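Local coordinates for arfgap-like finger domain containing protein (Cryptosporidium parvum Iowa II, PDB 2OWA) that probably activates GTP hydrolysis by ADP-ribosylation factor (Arf) GTPases through a zinc-binding ArfGAP domain, the part of the longer protein held in this chain, at residues 24-29 against 91-96; 39-44 against 60-65; 48-53 against 82-87; 97-102 against 126-131. All coordinates share one frame; numbering follows the deposited sequence.

How the interactions relate
All four interactions belong to one ArfGAP domain. Interaction 2 is the zinc site, and its first segment is followed by the strand of interaction 3. Interactions 1 and 3 are neighbours, with centres about 9 Å apart. They share helix 86-94, and F27 of the first touches L50 and F84 of the second. Interaction 2 lies about 18 Å from interaction 1, centre to centre, but meets interaction 3 where L60 and S63 pack on W49. Interaction 4 follows in the chain, on helices 97-107 and 123-135, and lies about 17 Å from interaction 2 between centres. F40 touches A100 and R101, which packs the zinc-finger loop directly on helix 97-107.

Interaction 1 of 4, residues 24-29 against 91-96; sequences DNFFQI and RMDIGG
F26 meets M92 and D93 because its CG stands anti to the backbone N (chi1 171°), which sends the ring from helix 20-32 out to helix 86-94. In F27, CG is instead anti to the carbonyl carbon (chi1 -81°), and within segment 91-96 this ring reaches M92. The contact joins the N-terminal helix of the ArfGAP domain to the helix that follows the zinc finger and its small antiparallel sheet. It is apolar packing between side chains. The F26 ring offers its edge: CE1 lies 3.8 Å from D93 CB, and CE2 lies 4.0 Å from M92 CB. The ring and the D93 carboxylate have planes 76° apart, and the methylene of D93 does most of the touching. The acid end serves another partner, since D93 OD1 forms a salt bridge with R33.

M92 bends at chi2 and chi3. Its CB and CG meet the two rings, and the side chain crosses each of them at about a right angle. The rings also pack on each other. F26 CD2 sits 3.6 Å above the plane of the F27 ring, over its centre, so an edge of one phenylalanine faces the other. Around this group, L89 touches both rings. The helix carrying M92 ends just beyond the contact, where G95 leaves helical geometry. On the F27 side the nearest approach is ring atom CE1, at its edge, 3.9 Å from M92 CG.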
loop_
_atom_site.group_PDB
_atom_site.type_symbol
_atom_site.label_atom_id
_atom_site.label_comp_id
_atom_site.label_asym_id
_atom_site.label_seq_id
_atom_site.Cartn_x
_atom_site.Cartn_y
_atom_site.Cartn_z
ATOM N N ASP A 24 -4.675 5.196 -13.999
ATOM C CA ASP A 24 -5.098 6.522 -13.552
ATOM C C ASP A 24 -6.524 6.534 -13.027
ATOM O O ASP A 24 -6.759 7.044 -11.946
ATOM C CB ASP A 24 -4.978 7.536 -14.689
ATOM C CG ASP A 24 -3.562 8.000 -14.922
ATOM O OD1 ASP A 24 -2.672 7.661 -14.121
ATOM O OD2 ASP A 24 -3.335 8.749 -15.906
ATOM N N ASN A 25 -7.459 5.994 -13.813
ATOM C CA ASN A 25 -8.851 5.904 -13.416
ATOM C C ASN A 25 -9.037 5.081 -12.142
ATOM O O ASN A 25 -9.866 5.446 -11.272
ATOM C CB ASN A 25 -9.688 5.297 -14.555
ATOM C CG ASN A 25 -9.769 6.226 -15.768
ATOM O OD1 ASN A 25 -9.320 7.392 -15.703
ATOM N ND2 ASN A 25 -10.350 5.736 -16.866
ATOM N N PHE A 26 -8.288 3.981 -12.024
ATOM C CA PHE A 26 -8.372 3.157 -10.782
ATOM C C PHE A 26 -7.872 3.953 -9.547
ATOM O O PHE A 26 -8.568 4.075 -8.551
ATOM C CB PHE A 26 -7.547 1.885 -10.924
ATOM C CG PHE A 26 -7.411 1.112 -9.648
ATOM C CD1 PHE A 26 -8.437 0.280 -9.220
ATOM C CD2 PHE A 26 -6.284 1.279 -8.832
ATOM C CE1 PHE A 26 -8.317 -0.450 -8.009
ATOM C CE2 PHE A 26 -6.158 0.580 -7.642
ATOM C CZ PHE A 26 -7.175 -0.270 -7.218
ATOM N N PHE A 27 -6.644 4.446 -9.599
ATOM C CA PHE A 27 -6.049 5.095 -8.413
ATOM C C PHE A 27 -6.685 6.433 -8.016
ATOM O O PHE A 27 -6.681 6.812 -6.860
ATOM C CB PHE A 27 -4.551 5.242 -8.580
ATOM C CG PHE A 27 -3.790 3.982 -8.273
ATOM C CD1 PHE A 27 -3.876 3.387 -7.014
ATOM C CD2 PHE A 27 -2.977 3.401 -9.225
ATOM C CE1 PHE A 27 -3.176 2.250 -6.734
ATOM C CE2 PHE A 27 -2.248 2.247 -8.927
ATOM C CZ PHE A 27 -2.368 1.666 -7.704
ATOM N N GLN A 28 -7.236 7.148 -8.981
ATOM C CA GLN A 28 -7.914 8.397 -8.678
ATOM C C GLN A 28 -9.080 8.126 -7.719
ATOM O O GLN A 28 -9.281 8.846 -6.737
ATOM C CB GLN A 28 -8.396 9.033 -9.970
ATOM C CG GLN A 28 -7.329 9.837 -10.677
ATOM C CD GLN A 28 -7.597 9.975 -12.184
ATOM O OE1 GLN A 28 -8.745 9.884 -12.636
ATOM N NE2 GLN A 28 -6.526 10.159 -12.959
ATOM N N ILE A 29 -9.806 7.052 -7.974
ATOM C CA ILE A 29 -10.875 6.627 -7.092
ATOM C C ILE A 29 -10.362 6.093 -5.780
ATOM O O ILE A 29 -10.784 6.537 -4.719
ATOM C CB ILE A 29 -11.739 5.527 -7.735
ATOM C CG1 ILE A 29 -12.392 6.036 -9.017
ATOM C CG2 ILE A 29 -12.769 5.017 -6.734
ATOM C CD1 ILE A 29 -13.063 7.352 -8.853
ATOM N N ARG A 91 -5.259 -5.839 -5.350
ATOM C CA ARG A 91 -4.656 -5.862 -4.022
ATOM C C ARG A 91 -4.825 -4.524 -3.321
ATOM O O ARG A 91 -5.228 -4.488 -2.168
ATOM C CB ARG A 91 -3.158 -6.267 -4.060
ATOM C CG ARG A 91 -2.504 -6.240 -2.668
ATOM C CD ARG A 91 -1.042 -6.628 -2.724
ATOM N NE ARG A 91 -0.465 -6.944 -1.419
ATOM C CZ ARG A 91 -0.404 -8.176 -0.910
ATOM N NH1 ARG A 91 -0.886 -9.209 -1.594
ATOM N NH2 ARG A 91 0.166 -8.393 0.267
ATOM N N MET A 92 -4.551 -3.425 -4.027
ATOM C CA MET A 92 -4.776 -2.104 -3.504
ATOM C C MET A 92 -6.257 -1.837 -3.179
ATOM O O MET A 92 -6.575 -1.130 -2.237
ATOM C CB MET A 92 -4.242 -1.060 -4.496
ATOM C CG MET A 92 -2.706 -0.985 -4.589
ATOM S SD MET A 92 -1.763 -0.971 -3.056
ATOM C CE MET A 92 -2.299 0.559 -2.322
ATOM N N ASP A 93 -7.136 -2.444 -3.972
ATOM C CA ASP A 93 -8.566 -2.252 -3.880
ATOM C C ASP A 93 -9.102 -2.934 -2.621
ATOM O O ASP A 93 -9.905 -2.332 -1.887
ATOM C CB ASP A 93 -9.249 -2.819 -5.132
ATOM C CG ASP A 93 -10.709 -2.349 -5.280
ATOM O OD1 ASP A 93 -11.226 -1.620 -4.395
ATOM O OD2 ASP A 93 -11.346 -2.736 -6.301
ATOM N N ILE A 94 -8.636 -4.155 -2.344
ATOM C CA ILE A 94 -9.101 -4.884 -1.127
ATOM C C ILE A 94 -8.379 -4.470 0.156
ATOM O O ILE A 94 -8.850 -4.778 1.270
ATOM C CB ILE A 94 -9.065 -6.426 -1.290
ATOM C CG1 ILE A 94 -7.637 -6.926 -1.542
ATOM C CG2 ILE A 94 -10.002 -6.888 -2.398
ATOM C CD1 ILE A 94 -7.006 -7.533 -0.366
ATOM N N GLY A 95 -7.247 -3.780 -0.003
ATOM C CA GLY A 95 -6.495 -3.254 1.121
ATOM C C GLY A 95 -6.899 -1.824 1.461
ATOM O O GLY A 95 -8.066 -1.521 1.710
ATOM N N GLY A 96 -5.927 -0.922 1.456
ATOM C CA GLY A 96 -6.190 0.471 1.813
ATOM C C GLY A 96 -5.673 0.791 3.197
ATOM O O GLY A 96 -5.415 -0.112 4.014
#

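Interaction 2 of 4, residues 39-44 against 60-65; sequences CFDCES and LNCSSD. With ZN (zinc ion), chain C.
C62 reaches toward the 39-44 loop from the first turn of helix 60-67. Its CB lies 3.2 Å from the zinc ion, without bonding it, and 3.9 Å from D41 OD2. At the tip, SG binds the zinc ion at 2.2 Å and rests 3.7 Å from D41 CB. The same sulfur lies 3.8 Å from C39 SG and 3.9 Å from C42 SG, since all three bind one metal. C39 SG and C42 SG each stand 2.4 Å from the zinc ion, and C59 supplies the fourth sulfur. This is a Cys4 zinc finger built from two CxxC pairs, the hallmark of the ArfGAP domain. One pair lies in the loop. The other leads into the helix.

The loop folds around its own sulfurs. C39 SG accepts the backbone N-H of C42, with an N-H...S angle of 163°, and a weak bond from D41 N. C42 SG takes the N-H of S44 at 160°. Such N-H...S bonds would be expected to draw off part of the negative charge on the thiolates. C42 SG sits between the backbone N and the carbonyl carbon (chi1 82°), which turns it to the metal. D41 packs its CB against C62, while its carboxylate turns to other partners: K117 in a salt bridge, and H66 and Y119 in hydrogen bonds.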
loop_
_atom_site.group_PDB
_atom_site.type_symbol
_atom_site.label_atom_id
_atom_site.label_comp_id
_atom_site.label_asym_id
_atom_site.label_seq_id
_atom_site.Cartn_x
_atom_site.Cartn_y
_atom_site.Cartn_z
ATOM N N CYS A 39 -1.217 9.970 4.646
ATOM C CA CYS A 39 -0.154 8.942 4.562
ATOM C C CYS A 39 -0.281 7.946 5.716
ATOM O O CYS A 39 -0.527 8.344 6.855
ATOM C CB CYS A 39 1.209 9.604 4.600
ATOM S SG CYS A 39 2.616 8.554 4.913
ATOM N N PHE A 40 -0.094 6.665 5.426
ATOM C CA PHE A 40 -0.208 5.626 6.458
ATOM C C PHE A 40 0.802 5.831 7.604
ATOM O O PHE A 40 0.501 5.508 8.760
ATOM C CB PHE A 40 -0.034 4.215 5.849
ATOM C CG PHE A 40 -0.366 3.097 6.810
ATOM C CD1 PHE A 40 -1.694 2.810 7.130
ATOM C CD2 PHE A 40 0.638 2.330 7.374
ATOM C CE1 PHE A 40 -2.021 1.775 8.038
ATOM C CE2 PHE A 40 0.308 1.274 8.288
ATOM C CZ PHE A 40 -1.035 1.027 8.600
ATOM N N ASP A 41 1.995 6.334 7.288
ATOM C CA ASP A 41 3.045 6.497 8.315
ATOM C C ASP A 41 3.005 7.831 9.071
ATOM O O ASP A 41 3.168 7.847 10.304
ATOM C CB ASP A 41 4.442 6.339 7.704
ATOM C CG ASP A 41 4.704 4.940 7.175
ATOM O OD1 ASP A 41 3.748 4.123 7.149
ATOM O OD2 ASP A 41 5.875 4.679 6.788
ATOM N N CYS A 42 2.796 8.944 8.359
ATOM C CA CYS A 42 2.943 10.251 8.990
ATOM C C CYS A 42 1.748 11.191 8.872
ATOM O O CYS A 42 1.813 12.329 9.336
ATOM C CB CYS A 42 4.177 10.947 8.443
ATOM S SG CYS A 42 3.894 11.753 6.870
ATOM N N GLU A 43 0.691 10.745 8.211
ATOM C CA GLU A 43 -0.517 11.542 8.036
ATOM C C GLU A 43 -0.429 12.830 7.144
ATOM O O GLU A 43 -1.397 13.600 7.082
ATOM C CB GLU A 43 -1.218 11.794 9.397
ATOM C CG GLU A 43 -1.417 10.498 10.241
ATOM C CD GLU A 43 -2.256 10.677 11.490
ATOM O OE1 GLU A 43 -1.953 11.562 12.332
ATOM O OE2 GLU A 43 -3.232 9.901 11.666
ATOM N N SER A 44 0.711 13.043 6.475
ATOM C CA SER A 44 0.848 13.998 5.371
ATOM C C SER A 44 -0.295 13.739 4.407
ATOM O O SER A 44 -0.655 12.604 4.161
ATOM C CB SER A 44 2.211 13.819 4.664
ATOM O OG SER A 44 2.266 14.446 3.378
ATOM N N LEU A 60 5.628 11.022 -0.382
ATOM C CA LEU A 60 6.916 11.031 -1.060
ATOM C C LEU A 60 8.077 10.931 -0.070
ATOM O O LEU A 60 9.105 10.316 -0.375
ATOM C CB LEU A 60 7.018 12.256 -2.005
ATOM C CG LEU A 60 6.781 13.702 -1.518
ATOM C CD1 LEU A 60 7.928 14.160 -0.640
ATOM C CD2 LEU A 60 6.596 14.714 -2.681
ATOM N N ASN A 61 7.900 11.506 1.122
ATOM C CA ASN A 61 8.874 11.430 2.204
ATOM C C ASN A 61 8.960 9.987 2.741
ATOM O O ASN A 61 10.028 9.382 2.730
ATOM C CB ASN A 61 8.482 12.410 3.328
ATOM C CG ASN A 61 9.639 12.739 4.265
ATOM O OD1 ASN A 61 10.064 11.912 5.101
ATOM N ND2 ASN A 61 10.155 13.980 4.142
ATOM N N CYS A 62 7.832 9.420 3.143
ATOM C CA CYS A 62 7.837 8.066 3.717
ATOM C C CYS A 62 8.206 7.013 2.682
ATOM O O CYS A 62 8.815 6.019 3.038
ATOM C CB CYS A 62 6.504 7.737 4.417
ATOM S SG CYS A 62 6.260 8.867 5.797
ATOM N N SER A 63 7.873 7.261 1.409
ATOM C CA SER A 63 8.269 6.378 0.307
ATOM C C SER A 63 9.785 6.170 0.195
ATOM O O SER A 63 10.219 5.053 -0.047
ATOM C CB SER A 63 7.708 6.867 -1.027
ATOM O OG SER A 63 8.252 8.147 -1.359
ATOM N N SER A 64 10.573 7.232 0.402
ATOM C CA SER A 64 12.038 7.123 0.425
ATOM C C SER A 64 12.508 6.206 1.502
ATOM O O SER A 64 13.304 5.327 1.224
ATOM C CB SER A 64 12.748 8.484 0.567
ATOM O OG SER A 64 12.505 9.283 -0.571
ATOM N N ASP A 65 12.050 6.420 2.735
ATOM C CA ASP A 65 12.366 5.492 3.840
ATOM C C ASP A 65 12.051 4.046 3.519
ATOM O O ASP A 65 12.881 3.165 3.754
ATOM C CB ASP A 65 11.684 5.900 5.150
ATOM C CG ASP A 65 12.074 7.321 5.609
ATOM O OD1 ASP A 65 13.190 7.804 5.289
ATOM O OD2 ASP A 65 11.226 7.975 6.247
HETATM ZN ZN ZN C . 4.458 10.073 5.271
#

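Interaction 3 of 4, residues 48-53 against 82-87; sequences TWLSLS and DKFTPI
D82 opens the second segment and meets W49, the first residue of strand 49-51, only loosely. Its OD2 lies 4.5 Å from W49 CZ3 and approaches the indole obliquely. This carboxylate oxygen has a firmer partner elsewhere, because D82 OD2 accepts a hydrogen bond from S78 N on the neighbouring strand 76-78. The indole is occupied too. It makes a cation-pi contact with R67 of helix 60-67, on the zinc-finger side.

Two residues on, F84 carries the contact. Its CG is anti to the carbonyl carbon (chi1 -72°). Its CB points toward the strand, and ring atoms CE1 and CZ meet L50, which comes from the opposite direction. L50 holds its CG between the backbone N and the carbonyl carbon (chi1 62°), which sends the two methyls out to the ring. CD2 is the closer branch, 3.8 Å from F84 CE1 and equally near CZ. CD1 stands slightly farther off, 4.1 Å from F84 CE1. The approach to the ring is oblique. F84 also meets F27 of helix 20-32 edge-to-face and touches L89 of helix 86-94. L50 in turn packs on F27 and M92. The leucine therefore sits where the central strand and two helices converge.

T85 follows as the N-cap of helix 86-94, and its backbone N bonds Q88 OE1. The strand thus lends L50 to the hydrophobic core that seats the three-stranded antiparallel sheet of the ArfGAP zinc-finger fold against its helices.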
loop_
_atom_site.group_PDB
_atom_site.type_symbol
_atom_site.label_atom_id
_atom_site.label_comp_id
_atom_site.label_asym_id
_atom_site.label_seq_id
_atom_site.Cartn_x
_atom_site.Cartn_y
_atom_site.Cartn_z
ATOM N N THR A 48 0.510 9.740 -2.555
ATOM C CA THR A 48 0.361 9.168 -3.892
ATOM C C THR A 48 1.323 8.021 -4.122
ATOM O O THR A 48 1.243 7.349 -5.137
ATOM C CB THR A 48 0.529 10.245 -5.017
ATOM O OG1 THR A 48 1.862 10.733 -4.975
ATOM C CG2 THR A 48 -0.440 11.402 -4.797
ATOM N N TRP A 49 2.236 7.794 -3.189
ATOM C CA TRP A 49 3.086 6.616 -3.227
ATOM C C TRP A 49 2.379 5.475 -2.502
ATOM O O TRP A 49 1.318 5.676 -1.908
ATOM C CB TRP A 49 4.479 6.902 -2.629
ATOM C CG TRP A 49 5.271 7.751 -3.514
ATOM C CD1 TRP A 49 5.096 9.100 -3.724
ATOM C CD2 TRP A 49 6.336 7.344 -4.396
ATOM N NE1 TRP A 49 5.979 9.543 -4.675
ATOM C CE2 TRP A 49 6.769 8.506 -5.085
ATOM C CE3 TRP A 49 6.965 6.118 -4.669
ATOM C CZ2 TRP A 49 7.817 8.484 -6.026
ATOM C CZ3 TRP A 49 8.027 6.091 -5.616
ATOM C CH2 TRP A 49 8.428 7.281 -6.285
ATOM N N LEU A 50 2.944 4.275 -2.586
ATOM C CA LEU A 50 2.314 3.119 -1.972
ATOM C C LEU A 50 3.324 2.003 -1.587
ATOM O O LEU A 50 4.413 1.911 -2.148
ATOM C CB LEU A 50 1.124 2.616 -2.847
ATOM C CG LEU A 50 1.386 2.107 -4.267
ATOM C CD1 LEU A 50 1.842 0.638 -4.187
ATOM C CD2 LEU A 50 0.116 2.209 -5.095
ATOM N N SER A 51 2.981 1.196 -0.583
ATOM C CA SER A 51 3.692 -0.086 -0.377
ATOM C C SER A 51 2.700 -1.165 -0.820
ATOM O O SER A 51 1.607 -1.297 -0.209
ATOM C CB SER A 51 4.078 -0.292 1.093
ATOM O OG SER A 51 4.582 -1.605 1.281
ATOM N N LEU A 52 3.027 -1.895 -1.892
ATOM C CA LEU A 52 2.131 -2.946 -2.334
ATOM C C LEU A 52 1.954 -4.001 -1.256
ATOM O O LEU A 52 0.863 -4.493 -1.084
ATOM C CB LEU A 52 2.596 -3.617 -3.626
ATOM C CG LEU A 52 2.063 -2.906 -4.875
ATOM C CD1 LEU A 52 2.891 -3.324 -6.092
ATOM C CD2 LEU A 52 0.516 -3.127 -5.084
ATOM N N SER A 53 3.022 -4.287 -0.503
ATOM C CA SER A 53 3.048 -5.341 0.546
ATOM C C SER A 53 1.876 -5.264 1.515
ATOM O O SER A 53 1.217 -6.257 1.791
ATOM C CB SER A 53 4.363 -5.251 1.358
ATOM O OG SER A 53 5.488 -5.086 0.489
ATOM N N ASP A 82 4.231 4.876 -11.852
ATOM C CA ASP A 82 4.690 3.516 -12.115
ATOM C C ASP A 82 3.688 2.650 -12.901
ATOM O O ASP A 82 2.498 2.985 -13.003
ATOM C CB ASP A 82 5.082 2.838 -10.795
ATOM C CG ASP A 82 6.509 3.206 -10.346
ATOM O OD1 ASP A 82 7.446 2.793 -11.078
ATOM O OD2 ASP A 82 6.699 3.881 -9.290
ATOM N N LYS A 83 4.190 1.545 -13.465
ATOM C CA LYS A 83 3.371 0.540 -14.121
ATOM C C LYS A 83 2.884 -0.491 -13.062
ATOM O O LYS A 83 3.583 -0.783 -12.105
ATOM C CB LYS A 83 4.178 -0.178 -15.222
ATOM C CG LYS A 83 4.823 0.728 -16.338
ATOM C CD LYS A 83 3.740 1.514 -16.992
ATOM C CE LYS A 83 3.796 1.493 -18.513
ATOM N NZ LYS A 83 2.562 2.192 -19.020
ATOM N N PHE A 84 1.671 -0.989 -13.239
ATOM C CA PHE A 84 1.060 -1.958 -12.324
ATOM C C PHE A 84 0.519 -3.151 -13.146
ATOM O O PHE A 84 0.077 -2.941 -14.261
ATOM C CB PHE A 84 -0.067 -1.277 -11.546
ATOM C CG PHE A 84 0.430 -0.293 -10.516
ATOM C CD1 PHE A 84 0.617 -0.689 -9.192
ATOM C CD2 PHE A 84 0.765 1.016 -10.894
ATOM C CE1 PHE A 84 1.101 0.245 -8.226
ATOM C CE2 PHE A 84 1.269 1.938 -9.946
ATOM C CZ PHE A 84 1.439 1.547 -8.634
ATOM N N THR A 85 0.567 -4.367 -12.589
ATOM C CA THR A 85 -0.187 -5.496 -13.105
ATOM C C THR A 85 -1.625 -5.448 -12.573
ATOM O O THR A 85 -1.906 -4.760 -11.570
ATOM C CB THR A 85 0.445 -6.849 -12.754
ATOM O OG1 THR A 85 0.292 -7.081 -11.352
ATOM C CG2 THR A 85 1.912 -6.881 -13.167
ATOM N N PRO A 86 -2.550 -6.148 -13.258
ATOM C CA PRO A 86 -3.944 -6.136 -12.844
ATOM C C PRO A 86 -4.148 -6.690 -11.418
ATOM O O PRO A 86 -4.941 -6.140 -10.660
ATOM C CB PRO A 86 -4.638 -7.028 -13.901
ATOM C CG PRO A 86 -3.736 -6.950 -15.107
ATOM C CD PRO A 86 -2.348 -6.968 -14.467
ATOM N N ILE A 87 -3.394 -7.713 -11.020
ATOM C CA ILE A 87 -3.584 -8.257 -9.668
ATOM C C ILE A 87 -3.110 -7.263 -8.574
ATOM O O ILE A 87 -3.589 -7.298 -7.448
ATOM C CB ILE A 87 -2.934 -9.643 -9.458
ATOM C CG1 ILE A 87 -3.460 -10.255 -8.139
ATOM C CG2 ILE A 87 -1.352 -9.567 -9.532
ATOM C CD1 ILE A 87 -2.883 -11.615 -7.821
#

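Interaction 4 of 4, residues 97-102 against 126-131; sequences NGRARN and RQYKQI
Y128 reaches from helix 123-135 to helix 97-107 and passes alongside A100. The CZ end of its ring lies beside A100, and its hydroxyl meets the R99 chain. CG is anti to the backbone N (chi1 -176°), which aims the phenol across the gap. The two helix segments cross at 136° with axes 11.7 Å apart, so this long side chain spans much of the distance. At its far end the hydroxyl lies against aliphatic carbon, with Y128 OH 3.4 Å from R99 CG. On the alanine side, A100 CB packs 3.9 Å from Y128 CE2. Y103 and F104 of helix 97-107 also meet the ring, within the C-terminal part of the ArfGAP domain.

R99 runs extended from CG to NE and passes Y128 obliquely. Its guanidinium plane is turned 82° from the phenol ring, so the two do not stack. The charged end goes on to I94 O and to a salt bridge with E135, and NH2 comes loosely near I131 CG2.

Y128 OH and A100 N approach within 3.3 Å, but the angle is too poor for a hydrogen bond. Between these two segments the chemistry is thus van der Waals packing, with the polar bonds of R99 formed outside it.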
loop_
_atom_site.group_PDB
_atom_site.type_symbol
_atom_site.label_atom_id
_atom_site.label_comp_id
_atom_site.label_asym_id
_atom_site.label_seq_id
_atom_site.Cartn_x
_atom_site.Cartn_y
_atom_site.Cartn_z
ATOM N N ASN A 97 -5.500 2.083 3.467
ATOM C CA ASN A 97 -5.091 2.552 4.808
ATOM C C ASN A 97 -6.029 2.194 5.960
ATOM O O ASN A 97 -5.553 1.841 7.022
ATOM C CB ASN A 97 -4.805 4.055 4.805
ATOM C CG ASN A 97 -3.564 4.413 4.002
ATOM O OD1 ASN A 97 -2.966 3.559 3.331
ATOM N ND2 ASN A 97 -3.174 5.708 4.047
ATOM N N GLY A 98 -7.356 2.267 5.756
ATOM C CA GLY A 98 -8.292 1.855 6.799
ATOM C C GLY A 98 -8.210 0.397 7.275
ATOM O O GLY A 98 -8.118 0.120 8.482
ATOM N N ARG A 99 -8.276 -0.552 6.348
ATOM C CA ARG A 99 -8.091 -1.956 6.718
ATOM C C ARG A 99 -6.759 -2.247 7.469
ATOM O O ARG A 99 -6.751 -3.014 8.453
ATOM C CB ARG A 99 -8.168 -2.827 5.464
ATOM C CG ARG A 99 -8.228 -4.299 5.780
ATOM C CD ARG A 99 -8.482 -5.101 4.558
ATOM N NE ARG A 99 -8.931 -6.453 4.901
ATOM C CZ ARG A 99 -9.272 -7.377 3.999
ATOM N NH1 ARG A 99 -9.246 -7.097 2.697
ATOM N NH2 ARG A 99 -9.662 -8.581 4.409
ATOM N N ALA A 100 -5.659 -1.664 6.973
ATOM C CA ALA A 100 -4.327 -1.804 7.585
ATOM C C ALA A 100 -4.239 -1.168 9.000
ATOM O O ALA A 100 -3.783 -1.832 9.949
ATOM C CB ALA A 100 -3.214 -1.251 6.654
ATOM N N ARG A 101 -4.713 0.077 9.136
ATOM C CA ARG A 101 -4.811 0.753 10.437
ATOM C C ARG A 101 -5.629 -0.128 11.381
ATOM O O ARG A 101 -5.239 -0.333 12.512
ATOM C CB ARG A 101 -5.495 2.133 10.328
ATOM C CG ARG A 101 -4.538 3.289 10.111
ATOM C CD ARG A 101 -5.296 4.519 9.568
ATOM N NE ARG A 101 -4.407 5.467 8.921
ATOM C CZ ARG A 101 -4.782 6.253 7.917
ATOM N NH1 ARG A 101 -6.040 6.187 7.486
ATOM N NH2 ARG A 101 -3.909 7.102 7.349
ATOM N N ASN A 102 -6.721 -0.689 10.885
ATOM C CA ASN A 102 -7.579 -1.489 11.736
ATOM C C ASN A 102 -6.834 -2.719 12.228
ATOM O O ASN A 102 -6.851 -3.012 13.415
ATOM C CB ASN A 102 -8.908 -1.885 11.040
ATOM C CG ASN A 102 -9.703 -2.941 11.846
ATOM O OD1 ASN A 102 -9.997 -2.741 13.016
ATOM N ND2 ASN A 102 -10.030 -4.062 11.218
ATOM N N ARG A 126 4.214 -9.339 8.326
ATOM C CA ARG A 126 4.259 -10.526 7.452
ATOM C C ARG A 126 2.889 -11.207 7.401
ATOM O O ARG A 126 2.404 -11.483 6.328
ATOM C CB ARG A 126 5.335 -11.496 7.914
ATOM C CG ARG A 126 5.459 -12.755 7.061
ATOM N N GLN A 127 2.280 -11.413 8.569
ATOM C CA GLN A 127 0.964 -11.976 8.729
ATOM C C GLN A 127 -0.157 -11.208 7.998
ATOM O O GLN A 127 -1.027 -11.812 7.342
ATOM C CB GLN A 127 0.643 -12.047 10.203
ATOM C CG GLN A 127 0.479 -13.465 10.700
ATOM C CD GLN A 127 0.950 -13.636 12.117
ATOM O OE1 GLN A 127 0.634 -12.831 12.992
ATOM N NE2 GLN A 127 1.716 -14.690 12.360
ATOM N N TYR A 128 -0.121 -9.883 8.094
ATOM C CA TYR A 128 -1.088 -9.044 7.340
ATOM C C TYR A 128 -0.876 -9.140 5.820
ATOM O O TYR A 128 -1.847 -9.190 5.070
ATOM C CB TYR A 128 -1.066 -7.595 7.835
ATOM C CG TYR A 128 -2.084 -6.712 7.175
ATOM C CD1 TYR A 128 -3.455 -6.834 7.486
ATOM C CD2 TYR A 128 -1.693 -5.803 6.202
ATOM C CE1 TYR A 128 -4.399 -6.029 6.857
ATOM C CE2 TYR A 128 -2.630 -4.996 5.560
ATOM C CZ TYR A 128 -3.963 -5.110 5.897
ATOM O OH TYR A 128 -4.865 -4.325 5.259
ATOM N N LYS A 129 0.381 -9.140 5.376
ATOM C CA LYS A 129 0.742 -9.309 3.965
ATOM C C LYS A 129 0.134 -10.633 3.404
ATOM O O LYS A 129 -0.417 -10.652 2.303
ATOM C CB LYS A 129 2.272 -9.310 3.839
ATOM C CG LYS A 129 2.893 -8.904 2.498
ATOM C CD LYS A 129 3.586 -10.068 1.773
ATOM C CE LYS A 129 4.594 -9.561 0.699
ATOM N NZ LYS A 129 6.005 -9.217 1.210
ATOM N N GLN A 130 0.210 -11.703 4.201
ATOM C CA GLN A 130 -0.402 -12.995 3.887
ATOM C C GLN A 130 -1.914 -13.006 3.890
ATOM O O GLN A 130 -2.488 -13.762 3.141
ATOM C CB GLN A 130 0.098 -14.098 4.839
ATOM C CG GLN A 130 1.485 -14.598 4.483
ATOM C CD GLN A 130 1.916 -15.811 5.321
ATOM O OE1 GLN A 130 3.089 -15.979 5.608
ATOM N NE2 GLN A 130 0.955 -16.643 5.724
ATOM N N ILE A 131 -2.554 -12.215 4.750
ATOM C CA ILE A 131 -4.026 -12.049 4.742
ATOM C C ILE A 131 -4.461 -11.462 3.398
ATOM O O ILE A 131 -5.450 -11.900 2.780
ATOM C CB ILE A 131 -4.537 -11.141 5.922
ATOM C CG1 ILE A 131 -4.299 -11.822 7.289
ATOM C CG2 ILE A 131 -6.020 -10.763 5.759
ATOM C CD1 ILE A 131 -4.387 -10.856 8.475
#